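6-pyruvoyl tetrahydropterin synthase (Plasmodium falciparum, PDB 1Y13) belongs to the 6-pyruvoyl tetrahydropterin synthase family, six-chain T-fold assemblies with zinc, and holds biopterin in pockets formed between subunits. Local coordinates at residues I94-D97 against V98-F101; T135-I138 against G139-I142. One frame throughout, in Å; residues are numbered along the deposited sequence.

Interaction 1 (I94-D97 against V98-F101); sequences IYSD and VLKF
Ser96 turns its hydroxyl forward onto the start of residues 98-101, as in an ST turn, though the bond that closes it is weak: Val98 N donates to Ser96 OG at 3.4 Å, fairly straight at 163°. The turn takes the chain from the end of strand 90-93 into strand 99-104, an outer strand, within this chain, of a small antiparallel sheet. With chi1 at -170° the hydroxyl swings away from its own backbone N and lies beside the carbonyl carbon, on the side of Val98 N and Leu99.

Other contacts are mainly apolar or between carbon and oxygen. Val98 and Asp97 run alongside each other, pointing the same way, and Val98 CG2 comes to 3.7 Å from Ser96 OG. Leu99, which leans on Phe38 and Ala40 of strand 21-41, is met by the same hydroxyl, with Leu99 CG 3.4 Å from Ser96 OG. The Phe101 ring, which also touches Ile110 of strand 107-112, reaches back toward Ile94 and Ser96. Its far end meets the loop obliquely, with Phe101 CZ 4.2 Å from Ser96 CB and Phe101 CE2 3.7 Å from Ile94 O.

Interaction 2 (T135-I138 against G139-I142); sequences TEEI and GQYI. With BIO (biopterin), chain E.
Glu137 and Gln140, one helical turn apart, pass at a slant with carboxylate and amide planes 51° apart; the amide approaches through its oxygen, Gln140 OE1 lying 4.1 Å from Glu137 CG. The Tyr141 ring has Ile138 O at its edge, near the ring plane. The carboxylate of Glu136 turns away from the helix to biopterin and takes two bonds from it, one on each oxygen: Glu136 OE2 accepts from biopterin N2 at 2.7 Å and Glu136 OE1 from biopterin N3 at 3.0 Å. This paired grip fixes the rotation of the carboxylate, and a bend at chi2 (95°) carries it there. Glu136 OE2 also accepts from Val69 N of the second subunit, whose Ile70 O and Phe72 N bond the biopterin as well, making the pocket a shared one.

The carboxylate of Glu137 is bound by His132 ND1 and Lys131 N, so both its oxygens are engaged in the loop leading to the helix. Four regular i to i+4 bonds, from Gly139 N to Thr135 O through to Ile142 N to Ile138 O, make this the opening of an alpha helix. A water adds a second donor to Glu137 O at 2.8 Å and reaches Gln140 OE1 only weakly. Gln140 CG packs over the backbone, 3.3 Å from Glu136 O.

On another side Ile138 and Ile142 lie alongside each other, Ile138 CG2 3.8 Å from Ile142 CD1, and form an apolar ridge. That ridge rests on Phe33 of strand 21-41 and on Tyr53 and Val55 of strand 49-62, while Gln140 touches Val177 of strand 173-180: helix 135-150 packs against the five-stranded antiparallel sheet.

In the fold
Both contacts are local, one at a surface turn and one in the buried first turns of helix 135-150; their centres are about 17 Å apart and their nearest atoms about 7 Å, without touching. The segment 129-132 bridges them: Tyr95 makes a backbone bond with Ile130 and touches Lys131, while Ile138 packs on Ile130 in the loop that also holds the Glu137 carboxylate. Strand 21-41 serves both as well, and carries the zinc ligand His37. Interaction 2 supplies Glu136 to the pocket, and its Thr135 side chain is about 6 Å from zinc, whereas in interaction 1 the Leu99 side chain lies about 12 Å from biopterin and about 13 Å from zinc.

Interaction 1 (I94-D97 against V98-F101)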
loop_
_atom_site.group_PDB
_atom_site.type_symbol
_atom_site.label_atom_id
_atom_site.label_comp_id
_atom_site.label_asym_id
_atom_site.label_seq_id
_atom_site.Cartn_x
_atom_site.Cartn_y
_atom_site.Cartn_z
ATOM N N ILE A 94 -8.276 -33.215 2.675
ATOM C CA ILE A 94 -8.671 -34.612 2.636
ATOM C C ILE A 94 -7.691 -35.575 3.305
ATOM O O ILE A 94 -8.072 -36.698 3.634
ATOM C CB ILE A 94 -9.137 -35.095 1.232
ATOM C CG1 ILE A 94 -8.154 -34.737 0.137
ATOM C CG2 ILE A 94 -10.523 -34.532 0.872
ATOM C CD1 ILE A 94 -8.465 -35.435 -1.184
ATOM N N TYR A 95 -6.463 -35.108 3.548
ATOM C CA TYR A 95 -5.428 -35.945 4.157
ATOM C C TYR A 95 -5.352 -35.729 5.678
ATOM O O TYR A 95 -4.457 -36.235 6.342
ATOM C CB TYR A 95 -4.089 -35.696 3.456
ATOM C CG TYR A 95 -3.911 -36.587 2.264
ATOM C CD1 TYR A 95 -4.457 -36.261 1.003
ATOM C CD2 TYR A 95 -3.237 -37.821 2.412
ATOM C CE1 TYR A 95 -4.285 -37.104 -0.094
ATOM C CE2 TYR A 95 -3.060 -38.685 1.336
ATOM C CZ TYR A 95 -3.585 -38.331 0.094
ATOM O OH TYR A 95 -3.377 -39.242 -0.907
ATOM N N SER A 96 -6.307 -34.976 6.217
ATOM C CA SER A 96 -6.351 -34.735 7.652
ATOM C C SER A 96 -6.292 -36.010 8.513
ATOM O O SER A 96 -7.037 -36.964 8.261
ATOM C CB SER A 96 -7.591 -33.950 8.017
ATOM O OG SER A 96 -7.516 -33.523 9.370
ATOM N N ASP A 97 -5.416 -35.995 9.527
ATOM C CA ASP A 97 -5.311 -37.080 10.504
ATOM C C ASP A 97 -6.257 -36.942 11.685
ATOM O O ASP A 97 -6.315 -37.825 12.531
ATOM C CB ASP A 97 -3.864 -37.249 10.995
ATOM C CG ASP A 97 -3.279 -35.979 11.662
ATOM O OD1 ASP A 97 -3.746 -34.837 11.402
ATOM O OD2 ASP A 97 -2.313 -36.137 12.450
ATOM N N VAL A 98 -6.991 -35.837 11.759
ATOM C CA VAL A 98 -7.865 -35.581 12.904
ATOM C C VAL A 98 -9.310 -35.293 12.521
ATOM O O VAL A 98 -10.123 -34.929 13.367
ATOM C CB VAL A 98 -7.326 -34.440 13.832
ATOM C CG1 VAL A 98 -5.981 -34.806 14.420
ATOM C CG2 VAL A 98 -7.237 -33.129 13.087
ATOM N N LEU A 99 -9.637 -35.441 11.246
ATOM C CA LEU A 99 -11.019 -35.253 10.792
ATOM C C LEU A 99 -11.522 -36.514 10.116
ATOM O O LEU A 99 -10.767 -37.182 9.417
ATOM C CB LEU A 99 -11.123 -34.047 9.838
ATOM C CG LEU A 99 -10.675 -32.677 10.336
ATOM C CD1 LEU A 99 -10.559 -31.668 9.193
ATOM C CD2 LEU A 99 -11.599 -32.169 11.435
ATOM N N LYS A 100 -12.780 -36.873 10.360
ATOM C CA LYS A 100 -13.401 -37.977 9.620
ATOM C C LYS A 100 -14.404 -37.395 8.630
ATOM O O LYS A 100 -15.128 -36.454 8.948
ATOM C CB LYS A 100 -14.057 -38.997 10.556
ATOM C CG LYS A 100 -14.400 -40.331 9.899
ATOM C CD LYS A 100 -15.798 -40.352 9.223
ATOM C CE LYS A 100 -16.140 -41.693 8.468
ATOM N NZ LYS A 100 -15.324 -41.973 7.173
ATOM N N PHE A 101 -14.408 -37.916 7.411
ATOM C CA PHE A 101 -15.256 -37.350 6.377
ATOM C C PHE A 101 -16.294 -38.375 5.966
ATOM O O PHE A 101 -15.993 -39.558 5.834
ATOM C CB PHE A 101 -14.437 -36.933 5.166
ATOM C CG PHE A 101 -13.304 -35.987 5.464
ATOM C CD1 PHE A 101 -13.544 -34.645 5.723
ATOM C CD2 PHE A 101 -11.987 -36.436 5.444
ATOM C CE1 PHE A 101 -12.486 -33.756 5.979
ATOM C CE2 PHE A 101 -10.930 -35.564 5.690
ATOM C CZ PHE A 101 -11.180 -34.209 5.928
#

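Interaction 2 (T135-I138 against G139-I142)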
loop_
_atom_site.group_PDB
_atom_site.type_symbol
_atom_site.label_atom_id
_atom_site.label_comp_id
_atom_site.label_asym_id
_atom_site.label_seq_id
_atom_site.Cartn_x
_atom_site.Cartn_y
_atom_site.Cartn_z
ATOM N N THR A 135 -1.835 -21.998 5.585
ATOM C CA THR A 135 -1.315 -21.176 4.510
ATOM C C THR A 135 -0.075 -21.813 3.865
ATOM O O THR A 135 0.033 -21.830 2.636
ATOM C CB THR A 135 -1.030 -19.738 5.080
ATOM O OG1 THR A 135 -2.173 -19.319 5.840
ATOM C CG2 THR A 135 -0.854 -18.745 3.989
ATOM N N GLU A 136 0.835 -22.341 4.696
ATOM C CA GLU A 136 1.975 -23.150 4.238
ATOM C C GLU A 136 1.558 -24.312 3.337
ATOM O O GLU A 136 2.080 -24.458 2.254
ATOM C CB GLU A 136 2.779 -23.718 5.426
ATOM C CG GLU A 136 3.526 -22.684 6.271
ATOM C CD GLU A 136 2.726 -22.250 7.494
ATOM O OE1 GLU A 136 1.494 -22.078 7.361
ATOM O OE2 GLU A 136 3.323 -22.108 8.588
ATOM N N GLU A 137 0.627 -25.148 3.793
ATOM C CA GLU A 137 0.219 -26.321 3.011
ATOM C C GLU A 137 -0.592 -25.967 1.760
ATOM O O GLU A 137 -0.417 -26.588 0.710
ATOM C CB GLU A 137 -0.493 -27.324 3.906
ATOM C CG GLU A 137 0.476 -27.975 4.920
ATOM C CD GLU A 137 -0.113 -29.172 5.671
ATOM O OE1 GLU A 137 -0.884 -29.949 5.071
ATOM O OE2 GLU A 137 0.211 -29.357 6.866
ATOM N N ILE A 138 -1.466 -24.954 1.870
ATOM C CA ILE A 138 -2.152 -24.411 0.695
ATOM C C ILE A 138 -1.107 -23.875 -0.330
ATOM O O ILE A 138 -1.180 -24.173 -1.519
ATOM C CB ILE A 138 -3.200 -23.330 1.083
ATOM C CG1 ILE A 138 -4.342 -23.942 1.933
ATOM C CG2 ILE A 138 -3.779 -22.664 -0.163
ATOM C CD1 ILE A 138 -5.229 -22.885 2.639
ATOM N N GLY A 139 -0.120 -23.124 0.139
ATOM C CA GLY A 139 1.000 -22.690 -0.724
ATOM C C GLY A 139 1.728 -23.788 -1.488
ATOM O O GLY A 139 1.958 -23.681 -2.697
ATOM N N GLN A 140 2.112 -24.848 -0.782
ATOM C CA GLN A 140 2.744 -26.002 -1.411
ATOM C C GLN A 140 1.883 -26.580 -2.523
ATOM O O GLN A 140 2.377 -26.869 -3.618
ATOM C CB GLN A 140 3.076 -27.081 -0.368
ATOM C CG GLN A 140 4.046 -26.609 0.717
ATOM C CD GLN A 140 4.430 -27.705 1.717
ATOM O OE1 GLN A 140 3.576 -28.395 2.286
ATOM N NE2 GLN A 140 5.720 -27.855 1.941
ATOM N N TYR A 141 0.589 -26.739 -2.251
ATOM C CA TYR A 141 -0.332 -27.211 -3.283
ATOM C C TYR A 141 -0.388 -26.235 -4.489
ATOM O O TYR A 141 -0.330 -26.660 -5.641
ATOM C CB TYR A 141 -1.742 -27.455 -2.710
ATOM C CG TYR A 141 -2.773 -27.706 -3.778
ATOM C CD1 TYR A 141 -2.926 -28.976 -4.346
ATOM C CD2 TYR A 141 -3.584 -26.670 -4.243
ATOM C CE1 TYR A 141 -3.882 -29.220 -5.345
ATOM C CE2 TYR A 141 -4.555 -26.905 -5.241
ATOM C CZ TYR A 141 -4.684 -28.164 -5.778
ATOM O OH TYR A 141 -5.624 -28.366 -6.765
ATOM N N ILE A 142 -0.515 -24.938 -4.220
ATOM C CA ILE A 142 -0.538 -23.943 -5.289
ATOM C C ILE A 142 0.759 -23.979 -6.146
ATOM O O ILE A 142 0.710 -23.945 -7.393
ATOM C CB ILE A 142 -0.842 -22.567 -4.734
ATOM C CG1 ILE A 142 -2.332 -22.508 -4.343
ATOM C CG2 ILE A 142 -0.540 -21.488 -5.771
ATOM C CD1 ILE A 142 -2.674 -21.318 -3.569
HETATM N N1 BIO E . -0.157 -20.031 11.424
HETATM N N2 BIO E . 1.775 -20.568 10.246
HETATM C C2 BIO E . 0.419 -20.440 10.277
HETATM N N3 BIO E . -0.372 -20.699 9.213
HETATM C C4A BIO E . -2.425 -20.164 10.394
HETATM C C8A BIO E . -1.514 -19.896 11.525
HETATM N N8 BIO E . -2.070 -19.501 12.702
HETATM C C7 BIO E . -3.403 -19.344 12.863
HETATM C C6 BIO E . -4.266 -19.570 11.812
HETATM N N5 BIO E . -3.750 -19.981 10.620
HETATM C C9 BIO E . -5.762 -19.397 11.979
HETATM O O9 BIO E . -6.540 -20.270 11.076
HETATM C C10 BIO E . -6.252 -17.915 11.838
HETATM O O10 BIO E . -6.669 -17.636 10.487
HETATM C C11 BIO E . -5.266 -16.816 12.275
HETATM O O HOH W 1 0.555 -29.182 0.726
#